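Local coordinates for protein dual function macrocyclase-peptidase POPB (Galerina marginata, PDB 5N4B) that cleaves peptide bonds after proline and joins peptide ends into the macrocyclic precursors of the amanitin toxins, as a dual-function serine peptidase and macrocyclase, at residues A[422-427]-A[477-482]; A[457-462]-A[511-516]; A[689-694]-A[712-717]. The protein carries 1 engineered substitution. All blocks are in the same frame, centred on the assembly; numbering follows the deposited sequence.

Contact 1 joins a propeller hairpin to the eight-stranded mixed sheet of the alpha/beta-hydrolase domain, whereas contacts 2 and 3 hold helices against that sheet near its two borders. Contacts 1 and 2 are neighbours, their centres about 5 Å apart, and their segments alternate along the chain: 422-427, 457-462, 477-482, 511-516. Strands 459-467 and 473-481, adjacent in the sheet, supply one segment each; the other two are the propeller hairpin and helix 510-519. Contact 3, wholly later in sequence, lies at strand 688-693, the opposite border of that sheet, with its centre about 22 Å from that of contact 2. Ile-511 and Phe-515 touch helix 705-722, so packing bridges contacts 2 and 3.

Contact 1: residues A[422-427]-A[477-482]; sequences SGFNTP and FIVRHK
The hairpin turn of 422-427, a type I beta turn from Gly-423 to Thr-426, approaches strand 477-482 with Phe-424 opposite Val-479, their CA atoms 7.3 Å apart and no hydrogen bond between the segments. The turn is closed on itself by two backbone bonds, Gly-423 N to Thr-426 O and Thr-426 N to Gly-423 O, and it presents the Phe-424 side chain to the strand. With chi1 at -65°, CG stands anti to the carbonyl carbon and the ring extends between two side chains of the strand. Its outer rim meets Phe-477: CE2 of Phe-424 comes down over that ring to 3.5 Å from Phe-477 CG, displaced from the middle of the face. The two planes make an angle of 65° and the centroids are 5.2 Å apart, an offset edge-to-face pair. Val-479 serves the face of the same phenylalanine. Its CG2 methyl sits over the Phe-424 ring, 3.8 Å from the centroid and 22° off the normal, in a CH-pi contact. Thus one aromatic ring is held by an edge against an arene and by a face against a methyl, both supplied by alternate residues, Phe-477 and Val-479, whose side chains point to the same side of the strand. Ser-461 and Val-525 also touch Phe-424, and the amide ND2 of Asn-425 bonds to the carbonyl O of Phe-459. Here the tip of a propeller hairpin packs on the sheet of the alpha/beta-hydrolase domain, a junction between the two domains that make up a prolyl oligopeptidase.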
ATOM      1  N   SER A 422       6.796   1.633  14.312  1.00  9.68           N
ATOM      2  CA  SER A 422       6.556   0.188  14.347  1.00  9.05           C
ATOM      3  C   SER A 422       7.677  -0.532  13.626  1.00  9.59           C
ATOM      4  O   SER A 422       8.473   0.074  12.919  1.00  9.87           O
ATOM      5  CB  SER A 422       5.210  -0.198  13.758  1.00 10.08           C
ATOM      6  OG  SER A 422       5.213  -0.089  12.340  1.00 13.09           O
ATOM      7  N   GLY A 423       7.747  -1.840  13.816  1.00  9.60           N
ATOM      8  CA  GLY A 423       8.762  -2.631  13.170  1.00  8.55           C
ATOM      9  C   GLY A 423       8.541  -4.087  13.485  1.00 10.06           C
ATOM     10  O   GLY A 423       7.506  -4.465  14.021  1.00  9.86           O
ATOM     11  N   PHE A 424       9.492  -4.921  13.093  1.00  9.67           N
ATOM     12  CA  PHE A 424       9.252  -6.350  13.154  1.00 10.54           C
ATOM     13  C   PHE A 424       8.919  -6.836  14.546  1.00 12.17           C
ATOM     14  O   PHE A 424       8.120  -7.788  14.677  1.00 13.67           O
ATOM     15  CB  PHE A 424      10.450  -7.128  12.586  1.00 10.65           C
ATOM     16  CG  PHE A 424      10.687  -6.889  11.120  1.00 11.41           C
ATOM     17  CD1 PHE A 424       9.774  -7.256  10.182  1.00 10.57           C
ATOM     18  CD2 PHE A 424      11.870  -6.303  10.703  1.00 12.38           C
ATOM     19  CE1 PHE A 424       9.961  -7.042   8.854  1.00 11.70           C
ATOM     20  CE2 PHE A 424      12.097  -6.100   9.370  1.00 12.94           C
ATOM     21  CZ  PHE A 424      11.165  -6.456   8.433  1.00 11.20           C
ATOM     22  N   ASN A 425       9.484  -6.207  15.572  1.00 11.29           N
ATOM     23  CA  ASN A 425       9.169  -6.532  16.968  1.00 14.22           C
ATOM     24  C   ASN A 425       8.696  -5.321  17.772  1.00 15.69           C
ATOM     25  O   ASN A 425       8.755  -5.341  19.001  1.00 18.31           O
ATOM     26  CB  ASN A 425      10.332  -7.243  17.629  1.00 19.34           C
ATOM     27  CG  ASN A 425      11.576  -6.405  17.679  1.00 26.10           C
ATOM     28  OD1 ASN A 425      11.518  -5.175  17.596  1.00 24.19           O
ATOM     29  ND2 ASN A 425      12.729  -7.070  17.798  1.00 30.39           N
ATOM     30  N   THR A 426       8.157  -4.298  17.099  1.00 12.51           N
ATOM     31  CA  THR A 426       7.591  -3.116  17.751  1.00 13.16           C
ATOM     32  C   THR A 426       6.141  -2.998  17.290  1.00 12.11           C
ATOM     33  O   THR A 426       5.886  -2.596  16.140  1.00 11.08           O
ATOM     34  CB  THR A 426       8.346  -1.827  17.436  1.00 15.28           C
ATOM     35  OG1 THR A 426       9.683  -1.947  17.922  1.00 16.68           O
ATOM     36  CG2 THR A 426       7.658  -0.626  18.082  1.00 16.27           C
ATOM     37  N   PRO A 427       5.160  -3.349  18.124  1.00 10.70           N
ATOM     38  CA  PRO A 427       3.777  -3.397  17.644  1.00 12.79           C
ATOM     39  C   PRO A 427       3.154  -2.074  17.227  1.00 11.74           C
ATOM     40  O   PRO A 427       2.301  -2.056  16.348  1.00 13.49           O
ATOM     41  CB  PRO A 427       3.017  -3.997  18.838  1.00 13.39           C
ATOM     42  CG  PRO A 427       3.994  -4.473  19.793  1.00 20.86           C
ATOM     43  CD  PRO A 427       5.363  -4.007  19.435  1.00 13.41           C
ATOM     44  N   PHE A 477      16.430  -8.074   5.664  1.00  8.76           N
ATOM     45  CA  PHE A 477      16.048  -8.289   7.059  1.00  9.24           C
ATOM     46  C   PHE A 477      15.756  -9.761   7.299  1.00  8.69           C
ATOM     47  O   PHE A 477      15.148 -10.430   6.459  1.00  9.79           O
ATOM     48  CB  PHE A 477      14.789  -7.509   7.392  1.00 10.15           C
ATOM     49  CG  PHE A 477      14.937  -6.024   7.323  1.00  9.55           C
ATOM     50  CD1 PHE A 477      15.776  -5.351   8.199  1.00 10.49           C
ATOM     51  CD2 PHE A 477      14.216  -5.291   6.406  1.00  9.35           C
ATOM     52  CE1 PHE A 477      15.873  -3.954   8.146  1.00 12.10           C
ATOM     53  CE2 PHE A 477      14.306  -3.864   6.387  1.00 10.29           C
ATOM     54  CZ  PHE A 477      15.128  -3.241   7.247  1.00 11.81           C
ATOM     55  N   ILE A 478      16.242 -10.274   8.435  1.00  8.82           N
ATOM     56  CA  ILE A 478      15.952 -11.638   8.871  1.00 10.51           C
ATOM     57  C   ILE A 478      15.336 -11.541  10.255  1.00 10.92           C
ATOM     58  O   ILE A 478      15.951 -10.973  11.170  1.00 12.12           O
ATOM     59  CB  ILE A 478      17.206 -12.529   8.873  1.00 11.63           C
ATOM     60  CG1 ILE A 478      17.716 -12.654   7.422  1.00 13.85           C
ATOM     61  CG2 ILE A 478      16.862 -13.876   9.405  1.00 16.12           C
ATOM     62  CD1 ILE A 478      18.958 -13.587   7.222  1.00 22.39           C
ATOM     63  N   VAL A 479      14.146 -12.109  10.420  1.00  9.75           N
ATOM     64  CA  VAL A 479      13.423 -12.105  11.686  1.00 10.23           C
ATOM     65  C   VAL A 479      13.313 -13.533  12.190  1.00 10.76           C
ATOM     66  O   VAL A 479      12.984 -14.448  11.419  1.00 10.01           O
ATOM     67  CB  VAL A 479      12.020 -11.480  11.556  1.00  9.61           C
ATOM     68  CG1 VAL A 479      11.372 -11.356  12.920  1.00 12.91           C
ATOM     69  CG2 VAL A 479      12.116 -10.129  10.866  1.00 11.67           C
ATOM     70  N   ARG A 480      13.532 -13.718  13.505  1.00 12.14           N
ATOM     71  CA  ARG A 480      13.416 -15.050  14.108  1.00 12.76           C
ATOM     72  C   ARG A 480      12.915 -14.937  15.543  1.00 11.16           C
ATOM     73  O   ARG A 480      13.094 -13.918  16.211  1.00 14.14           O
ATOM     74  CB  ARG A 480      14.748 -15.794  14.083  1.00 14.99           C
ATOM     75  CG  ARG A 480      15.857 -15.124  14.901  1.00 15.59           C
ATOM     76  CD  ARG A 480      17.029 -16.011  15.160  1.00 18.12           C
ATOM     77  NE  ARG A 480      18.150 -15.222  15.626  1.00 20.28           N
ATOM     78  CZ  ARG A 480      19.354 -15.746  15.802  1.00 31.44           C
ATOM     79  NH1 ARG A 480      19.550 -17.048  15.625  1.00 29.98           N
ATOM     80  NH2 ARG A 480      20.355 -14.976  16.171  1.00 29.95           N
ATOM     81  N   HIS A 481      12.254 -15.989  15.978  1.00 13.47           N
ATOM     82  CA  HIS A 481      12.138 -16.208  17.414  1.00 14.53           C
ATOM     83  C   HIS A 481      13.548 -16.521  17.919  1.00 16.13           C
ATOM     84  O   HIS A 481      14.288 -17.253  17.270  1.00 15.20           O
ATOM     85  CB  HIS A 481      11.203 -17.370  17.695  1.00 14.82           C
ATOM     86  CG  HIS A 481      10.927 -17.582  19.143  1.00 16.40           C
ATOM     87  ND1 HIS A 481      11.718 -18.416  19.909  1.00 24.22           N
ATOM     88  CD2 HIS A 481       9.977 -17.091  19.968  1.00 17.27           C
ATOM     89  CE1 HIS A 481      11.272 -18.412  21.156  1.00 26.90           C
ATOM     90  NE2 HIS A 481      10.222 -17.611  21.221  1.00 16.41           N
ATOM     91  N   LYS A 482      13.913 -15.975  19.078  1.00 15.24           N
ATOM     92  CA  LYS A 482      15.319 -16.023  19.495  1.00 16.35           C
ATOM     93  C   LYS A 482      15.804 -17.420  19.851  1.00 18.22           C
ATOM     94  O   LYS A 482      17.029 -17.601  19.970  1.00 22.37           O
ATOM     95  CB  LYS A 482      15.595 -14.989  20.591  1.00 18.23           C
ATOM     96  CG  LYS A 482      15.494 -13.559  20.162  1.00 17.82           C
ATOM     97  CD  LYS A 482      15.568 -12.624  21.401  1.00 21.29           C
ATOM     98  CE  LYS A 482      15.488 -11.194  21.056  1.00 30.17           C
ATOM     99  NZ  LYS A 482      15.572 -10.441  22.339  1.00 29.46           N
TER

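Contact 2: residues A[457-462]-A[511-516]; sequences DDFEST and IILTFL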
ATOM      1  N   ASP A 457       9.557  -9.181  22.714  1.00 14.04           N
ATOM      2  CA  ASP A 457      10.943  -9.302  23.128  1.00 17.42           C
ATOM      3  C   ASP A 457      11.535 -10.667  22.825  1.00 17.79           C
ATOM      4  O   ASP A 457      12.759 -10.812  22.876  1.00 18.82           O
ATOM      5  CB  ASP A 457      11.104  -9.081  24.638  1.00 19.56           C
ATOM      6  CG  ASP A 457      10.820  -7.646  25.062  1.00 28.76           C
ATOM      7  OD1 ASP A 457      10.794  -6.736  24.195  1.00 29.32           O
ATOM      8  OD2 ASP A 457      10.596  -7.444  26.282  1.00 27.76           O
ATOM      9  N   ASP A 458      10.708 -11.653  22.489  1.00 13.22           N
ATOM     10  CA  ASP A 458      11.173 -12.978  22.119  1.00 14.55           C
ATOM     11  C   ASP A 458      11.704 -13.052  20.684  1.00 13.96           C
ATOM     12  O   ASP A 458      12.171 -14.134  20.273  1.00 16.09           O
ATOM     13  CB  ASP A 458      10.054 -14.029  22.240  1.00 16.62           C
ATOM     14  CG  ASP A 458       9.618 -14.313  23.642  1.00 16.95           C
ATOM     15  OD1 ASP A 458      10.357 -13.998  24.581  1.00 20.81           O
ATOM     16  OD2 ASP A 458       8.506 -14.890  23.829  1.00 18.64           O
ATOM     17  N   PHE A 459      11.605 -11.966  19.936  1.00 13.00           N
ATOM     18  CA  PHE A 459      11.932 -11.957  18.522  1.00 13.69           C
ATOM     19  C   PHE A 459      13.037 -10.956  18.251  1.00 16.35           C
ATOM     20  O   PHE A 459      13.065  -9.872  18.823  1.00 16.79           O
ATOM     21  CB  PHE A 459      10.690 -11.660  17.692  1.00 11.85           C
ATOM     22  CG  PHE A 459       9.563 -12.668  17.909  1.00 11.35           C
ATOM     23  CD1 PHE A 459       8.675 -12.495  18.965  1.00 12.03           C
ATOM     24  CD2 PHE A 459       9.442 -13.822  17.124  1.00 12.31           C
ATOM     25  CE1 PHE A 459       7.650 -13.396  19.208  1.00 13.07           C
ATOM     26  CE2 PHE A 459       8.405 -14.724  17.358  1.00 12.10           C
ATOM     27  CZ  PHE A 459       7.533 -14.523  18.388  1.00 13.42           C
ATOM     28  N   GLU A 460      13.874 -11.321  17.313  1.00 16.60           N
ATOM     29  CA  GLU A 460      15.018 -10.521  16.892  1.00 16.84           C
ATOM     30  C   GLU A 460      14.947 -10.283  15.399  1.00 16.20           C
ATOM     31  O   GLU A 460      14.642 -11.194  14.620  1.00 15.51           O
ATOM     32  CB  GLU A 460      16.320 -11.267  17.157  1.00 17.49           C
ATOM     33  CG  GLU A 460      17.584 -10.588  16.691  1.00 23.60           C
ATOM     34  CD  GLU A 460      18.728 -11.551  16.561  1.00 26.03           C
ATOM     35  OE1 GLU A 460      19.688 -11.372  17.350  1.00 27.41           O
ATOM     36  OE2 GLU A 460      18.731 -12.419  15.626  1.00 22.73           O
ATOM     37  N   SER A 461      15.257  -9.068  14.995  1.00 13.01           N
ATOM     38  CA  SER A 461      15.490  -8.779  13.597  1.00 12.85           C
ATOM     39  C   SER A 461      16.908  -8.290  13.424  1.00 15.19           C
ATOM     40  O   SER A 461      17.439  -7.524  14.255  1.00 15.13           O
ATOM     41  CB  SER A 461      14.513  -7.790  12.998  1.00 19.47           C
ATOM     42  OG  SER A 461      14.728  -6.509  13.512  1.00 28.72           O
ATOM     43  N   THR A 462      17.521  -8.729  12.354  1.00 12.43           N
ATOM     44  CA  THR A 462      18.864  -8.285  11.962  1.00 13.11           C
ATOM     45  C   THR A 462      18.840  -8.003  10.469  1.00 11.72           C
ATOM     46  O   THR A 462      17.901  -8.381   9.766  1.00 13.27           O
ATOM     47  CB  THR A 462      19.962  -9.303  12.224  1.00 15.45           C
ATOM     48  OG1 THR A 462      19.670 -10.518  11.495  1.00 16.91           O
ATOM     49  CG2 THR A 462      20.091  -9.593  13.735  1.00 18.08           C
ATOM     50  N   ILE A 511       0.653 -12.351  13.162  1.00  9.02           N
ATOM     51  CA  ILE A 511       0.511 -13.666  12.546  1.00  9.05           C
ATOM     52  C   ILE A 511       1.870 -14.206  12.122  1.00  8.44           C
ATOM     53  O   ILE A 511       2.175 -15.388  12.333  1.00  9.79           O
ATOM     54  CB  ILE A 511      -0.497 -13.592  11.394  1.00  8.80           C
ATOM     55  CG1 ILE A 511      -1.926 -13.431  12.000  1.00 11.29           C
ATOM     56  CG2 ILE A 511      -0.351 -14.785  10.442  1.00 11.71           C
ATOM     57  CD1 ILE A 511      -3.065 -13.473  11.010  1.00 15.83           C
ATOM     58  N   ILE A 512       2.686 -13.387  11.445  1.00  9.24           N
ATOM     59  CA  ILE A 512       4.004 -13.861  11.050  1.00 10.22           C
ATOM     60  C   ILE A 512       4.796 -14.272  12.277  1.00 10.43           C
ATOM     61  O   ILE A 512       5.400 -15.354  12.291  1.00 10.13           O
ATOM     62  CB  ILE A 512       4.741 -12.835  10.179  1.00 10.92           C
ATOM     63  CG1 ILE A 512       3.998 -12.731   8.844  1.00 14.53           C
ATOM     64  CG2 ILE A 512       6.181 -13.273   9.970  1.00 15.19           C
ATOM     65  CD1 ILE A 512       4.445 -11.612   7.902  1.00 17.94           C
ATOM     66  N   LEU A 513       4.836 -13.444  13.324  1.00  8.26           N
ATOM     67  CA  LEU A 513       5.609 -13.835  14.504  1.00  9.52           C
ATOM     68  C   LEU A 513       5.092 -15.133  15.108  1.00  9.08           C
ATOM     69  O   LEU A 513       5.866 -15.963  15.569  1.00 10.36           O
ATOM     70  CB  LEU A 513       5.622 -12.716  15.559  1.00 11.05           C
ATOM     71  CG  LEU A 513       6.283 -11.413  15.089  1.00 11.73           C
ATOM     72  CD1 LEU A 513       6.294 -10.430  16.235  1.00 12.34           C
ATOM     73  CD2 LEU A 513       7.691 -11.602  14.524  1.00 10.03           C
ATOM     74  N   THR A 514       3.785 -15.321  15.123  1.00  9.90           N
ATOM     75  CA  THR A 514       3.224 -16.566  15.635  1.00 10.13           C
ATOM     76  C   THR A 514       3.703 -17.750  14.803  1.00 10.36           C
ATOM     77  O   THR A 514       4.081 -18.785  15.356  1.00 11.38           O
ATOM     78  CB  THR A 514       1.707 -16.450  15.621  1.00 11.16           C
ATOM     79  OG1 THR A 514       1.307 -15.431  16.533  1.00 12.19           O
ATOM     80  CG2 THR A 514       1.059 -17.734  16.068  1.00 14.62           C
ATOM     81  N   PHE A 515       3.710 -17.621  13.484  1.00 10.62           N
ATOM     82  CA  PHE A 515       4.238 -18.686  12.650  1.00 10.88           C
ATOM     83  C   PHE A 515       5.697 -18.975  12.977  1.00 10.54           C
ATOM     84  O   PHE A 515       6.106 -20.135  13.105  1.00 11.67           O
ATOM     85  CB  PHE A 515       4.098 -18.306  11.188  1.00 10.20           C
ATOM     86  CG  PHE A 515       4.479 -19.377  10.201  1.00 11.45           C
ATOM     87  CD1 PHE A 515       5.788 -19.496   9.786  1.00 13.51           C
ATOM     88  CD2 PHE A 515       3.534 -20.262   9.724  1.00 11.84           C
ATOM     89  CE1 PHE A 515       6.149 -20.456   8.883  1.00 13.03           C
ATOM     90  CE2 PHE A 515       3.890 -21.219   8.811  1.00 12.67           C
ATOM     91  CZ  PHE A 515       5.190 -21.331   8.399  1.00 13.63           C
ATOM     92  N   LEU A 516       6.497 -17.931  13.142  1.00 10.28           N
ATOM     93  CA  LEU A 516       7.915 -18.124  13.419  1.00 10.48           C
ATOM     94  C   LEU A 516       8.112 -18.889  14.713  1.00 12.33           C
ATOM     95  O   LEU A 516       8.957 -19.793  14.799  1.00 13.54           O
ATOM     96  CB  LEU A 516       8.652 -16.777  13.498  1.00 11.77           C
ATOM     97  CG  LEU A 516       8.565 -15.858  12.262  1.00 11.47           C
ATOM     98  CD1 LEU A 516       9.512 -14.717  12.406  1.00 11.90           C
ATOM     99  CD2 LEU A 516       8.811 -16.576  10.975  1.00 11.55           C
TER
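One face of the Phe-459 ring is laid against Leu-513, whose CB stands 4.0 Å from the centroid and 18° off the normal in a CH-pi contact; over the opposite face stands the edge of the His-481 ring, and Leu-516 CB comes to the ring edge near its plane. Leu-513 covers more of its face than CB alone: methyl CD2 reaches Phe-459 CD2 at 3.8 Å, nearer the root of the ring, and CD1 approaches CD1 of the phenylalanine more loosely. At the far rim the backbone takes part, because Phe-459 CE2 lies 3.3 Å from the carbonyl O of Leu-513. Leu-516, one helical turn further on, is the lighter partner, with its CB 4.4 Å from CE2. Phe-459 reaches the helix from the first residue of strand 459-467, its CG anti to the carbonyl carbon (chi1 -59°). This is strand-on-helix packing in the alpha/beta-hydrolase domain: helix 510-519 lies against the border of the mixed sheet, where strand 459-467 is outermost; no hydrogen bond joins the two segments, and the side chains that meet are apolar. The same two leucines also pack on Val-479 of the adjoining strand, giving the helix a second foothold on the sheet. Leu-454 adds a further apolar neighbour to Phe-459. On another side of the helix, Ile-511 and Thr-514 touch Phe-76 and Ser-79 of helix 68-80.

Contact 3: residues A[689-694]-A[712-717]; sequences LIKIDK and AADKWG
Lys-691 and Asp-714 reach toward each other between strand 688-693 and helix 705-722, with Lys-691 CA 9.9 Å from Asp-714 CA, and they meet through one charged pair. The ammonium NZ of the lysine gives a hydrogen bond of 2.8 Å to Asp-714 OD2, part of a salt bridge. It uses the anti lone pair of that oxygen, the one turned away from OD1, so the ammonium approaches from the CB side of the carboxylate; Asp-714 CB is accordingly only 3.6 Å from NZ. The aliphatic chain of the lysine is extended at chi2 but bends at chi3 (62°), and this kink carries NZ over to the aspartate while CE remains 3.7 Å from OD2. Neither partner depends on the other alone. Asp-711 OD1 takes a second salt bridge from Lys-691 NZ, and Lys-710 NZ makes one with the same OD2 of Asp-714, so two cations share that oxygen. This alternation of charges probably favours the ionised carboxylate on the largely buried aspartate. Strand 688-693 is the outermost strand on this side of the alpha/beta-hydrolase sheet, bonded through its backbone to strand 653-659, and Lys-691 also rests on Leu-655 there. Helix 705-722, the last of the chain, packs against that sheet, with helix 68-80 packed on Ala-713 and Asp-714 through Ile-69, while helices 46-64 and 668-680 cover Ile-690 and Ile-692 of the strand.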
ATOM      1  N   LEU A 689      -2.407 -24.889  -7.204  1.00  9.43           N
ATOM      2  CA  LEU A 689      -3.786 -24.619  -6.823  1.00  9.64           C
ATOM      3  C   LEU A 689      -4.088 -23.123  -6.835  1.00 10.59           C
ATOM      4  O   LEU A 689      -3.170 -22.284  -6.761  1.00 10.81           O
ATOM      5  CB  LEU A 689      -4.065 -25.085  -5.404  1.00 13.81           C
ATOM      6  CG  LEU A 689      -3.744 -26.542  -5.147  1.00 18.10           C
ATOM      7  CD1 LEU A 689      -3.890 -26.822  -3.661  1.00 20.44           C
ATOM      8  CD2 LEU A 689      -4.606 -27.435  -5.988  1.00 18.43           C
ATOM      9  N   ILE A 690      -5.371 -22.765  -6.944  1.00 10.90           N
ATOM     10  CA  ILE A 690      -5.800 -21.368  -6.858  1.00 10.10           C
ATOM     11  C   ILE A 690      -7.067 -21.264  -6.026  1.00 12.49           C
ATOM     12  O   ILE A 690      -8.011 -22.058  -6.189  1.00 12.81           O
ATOM     13  CB  ILE A 690      -5.965 -20.698  -8.244  1.00 11.25           C
ATOM     14  CG1 ILE A 690      -6.311 -19.217  -8.079  1.00 10.93           C
ATOM     15  CG2 ILE A 690      -7.032 -21.425  -9.088  1.00 12.25           C
ATOM     16  CD1 ILE A 690      -6.178 -18.468  -9.404  1.00 13.49           C
ATOM     17  N   LYS A 691      -7.073 -20.273  -5.124  1.00 10.56           N
ATOM     18  CA  LYS A 691      -8.238 -19.860  -4.349  1.00 13.35           C
ATOM     19  C   LYS A 691      -8.781 -18.576  -4.945  1.00 13.50           C
ATOM     20  O   LYS A 691      -8.015 -17.678  -5.305  1.00 14.01           O
ATOM     21  CB  LYS A 691      -7.833 -19.562  -2.907  1.00 16.79           C
ATOM     22  CG  LYS A 691      -7.682 -20.736  -2.062  1.00 16.81           C
ATOM     23  CD  LYS A 691      -7.266 -20.311  -0.632  1.00 19.41           C
ATOM     24  CE  LYS A 691      -8.295 -19.437   0.058  1.00 21.11           C
ATOM     25  NZ  LYS A 691      -7.983 -19.109   1.490  1.00 21.50           N
ATOM     26  N   ILE A 692     -10.106 -18.457  -4.999  1.00 13.74           N
ATOM     27  CA  ILE A 692     -10.783 -17.358  -5.673  1.00 13.61           C
ATOM     28  C   ILE A 692     -11.880 -16.878  -4.739  1.00 17.00           C
ATOM     29  O   ILE A 692     -12.927 -17.534  -4.617  1.00 18.70           O
ATOM     30  CB  ILE A 692     -11.359 -17.766  -7.033  1.00 16.07           C
ATOM     31  CG1 ILE A 692     -10.232 -18.350  -7.910  1.00 19.43           C
ATOM     32  CG2 ILE A 692     -11.993 -16.532  -7.671  1.00 17.09           C
ATOM     33  CD1 ILE A 692     -10.623 -19.261  -9.032  1.00 22.70           C
ATOM     34  N   ASP A 693     -11.673 -15.741  -4.098  1.00 12.95           N
ATOM     35  CA  ASP A 693     -12.704 -15.190  -3.221  1.00 13.50           C
ATOM     36  C   ASP A 693     -13.751 -14.497  -4.081  1.00 15.06           C
ATOM     37  O   ASP A 693     -13.422 -13.541  -4.780  1.00 15.70           O
ATOM     38  CB  ASP A 693     -12.071 -14.232  -2.218  1.00 12.74           C
ATOM     39  CG  ASP A 693     -13.068 -13.713  -1.156  1.00 18.94           C
ATOM     40  OD1 ASP A 693     -14.291 -13.712  -1.405  1.00 18.52           O
ATOM     41  OD2 ASP A 693     -12.631 -13.295  -0.059  1.00 23.02           O
ATOM     42  N   LYS A 694     -15.003 -14.952  -4.014  1.00 14.63           N
ATOM     43  CA  LYS A 694     -16.048 -14.459  -4.922  1.00 15.60           C
ATOM     44  C   LYS A 694     -16.871 -13.310  -4.347  1.00 16.64           C
ATOM     45  O   LYS A 694     -17.796 -12.849  -5.009  1.00 18.97           O
ATOM     46  CB  LYS A 694     -16.892 -15.633  -5.384  1.00 19.53           C
ATOM     47  CG  LYS A 694     -16.039 -16.484  -6.350  1.00 22.37           C
ATOM     48  CD  LYS A 694     -16.740 -17.652  -6.939  1.00 25.52           C
ATOM     49  CE  LYS A 694     -15.904 -18.214  -8.072  1.00 25.92           C
ATOM     50  NZ  LYS A 694     -16.548 -19.436  -8.560  1.00 25.51           N
ATOM     51  N   ALA A 712      -5.377 -16.367   6.206  1.00  9.90           N
ATOM     52  CA  ALA A 712      -4.005 -16.462   6.681  1.00  9.87           C
ATOM     53  C   ALA A 712      -3.680 -17.890   7.111  1.00  9.89           C
ATOM     54  O   ALA A 712      -2.598 -18.416   6.813  1.00 10.66           O
ATOM     55  CB  ALA A 712      -3.778 -15.474   7.830  1.00 10.43           C
ATOM     56  N   ALA A 713      -4.598 -18.541   7.814  1.00  8.84           N
ATOM     57  CA  ALA A 713      -4.344 -19.910   8.226  1.00 10.37           C
ATOM     58  C   ALA A 713      -4.189 -20.838   7.025  1.00 10.77           C
ATOM     59  O   ALA A 713      -3.338 -21.734   7.027  1.00 11.54           O
ATOM     60  CB  ALA A 713      -5.463 -20.382   9.145  1.00 12.69           C
ATOM     61  N   ASP A 714      -5.010 -20.654   5.993  1.00 10.22           N
ATOM     62  CA  ASP A 714      -4.872 -21.470   4.778  1.00 10.90           C
ATOM     63  C   ASP A 714      -3.505 -21.256   4.132  1.00 12.20           C
ATOM     64  O   ASP A 714      -2.841 -22.218   3.743  1.00 12.67           O
ATOM     65  CB  ASP A 714      -5.933 -21.069   3.760  1.00 11.96           C
ATOM     66  CG  ASP A 714      -7.316 -21.637   4.018  1.00 14.51           C
ATOM     67  OD1 ASP A 714      -7.466 -22.484   4.890  1.00 15.65           O
ATOM     68  OD2 ASP A 714      -8.274 -21.206   3.303  1.00 17.21           O
ATOM     69  N   LYS A 715      -3.089 -20.003   4.002  1.00 10.83           N
ATOM     70  CA  LYS A 715      -1.836 -19.673   3.322  1.00  9.97           C
ATOM     71  C   LYS A 715      -0.636 -20.232   4.074  1.00 10.38           C
ATOM     72  O   LYS A 715       0.205 -20.948   3.511  1.00  9.99           O
ATOM     73  CB  LYS A 715      -1.682 -18.149   3.197  1.00 13.35           C
ATOM     74  CG  LYS A 715      -0.321 -17.689   2.861  1.00 15.97           C
ATOM     75  CD  LYS A 715      -0.335 -16.216   2.486  1.00 23.00           C
ATOM     76  CE  LYS A 715      -0.327 -15.338   3.647  1.00 24.16           C
ATOM     77  NZ  LYS A 715       0.322 -14.004   3.242  1.00 27.77           N
ATOM     78  N   TRP A 716      -0.544 -19.906   5.370  1.00  9.41           N
ATOM     79  CA  TRP A 716       0.623 -20.315   6.137  0.51  9.85           C
ATOM     80  C   TRP A 716       0.577 -21.810   6.429  1.00 10.54           C
ATOM     81  O   TRP A 716       1.624 -22.466   6.492  1.00 11.87           O
ATOM     82  CB  TRP A 716       0.761 -19.479   7.420  0.51 10.23           C
ATOM     83  CG  TRP A 716       0.935 -18.017   7.160  0.51 10.76           C
ATOM     84  CD1 TRP A 716       0.142 -16.997   7.627  0.51  9.09           C
ATOM     85  CD2 TRP A 716       1.943 -17.399   6.351  0.51 12.87           C
ATOM     86  NE1 TRP A 716       0.607 -15.794   7.165  0.51 12.77           N
ATOM     87  CE2 TRP A 716       1.695 -16.008   6.360  0.51  9.53           C
ATOM     88  CE3 TRP A 716       3.023 -17.890   5.619  0.51 14.01           C
ATOM     89  CZ2 TRP A 716       2.500 -15.095   5.676  0.51 13.83           C
ATOM     90  CZ3 TRP A 716       3.819 -16.988   4.933  0.51 20.03           C
ATOM     91  CH2 TRP A 716       3.562 -15.609   4.970  0.51 15.99           C
ATOM     92  N   GLY A 717      -0.616 -22.372   6.572  1.00 10.26           N
ATOM     93  CA  GLY A 717      -0.723 -23.825   6.721  1.00 10.92           C
ATOM     94  C   GLY A 717      -0.321 -24.569   5.462  1.00 10.47           C
ATOM     95  O   GLY A 717       0.348 -25.615   5.525  1.00 11.39           O
TER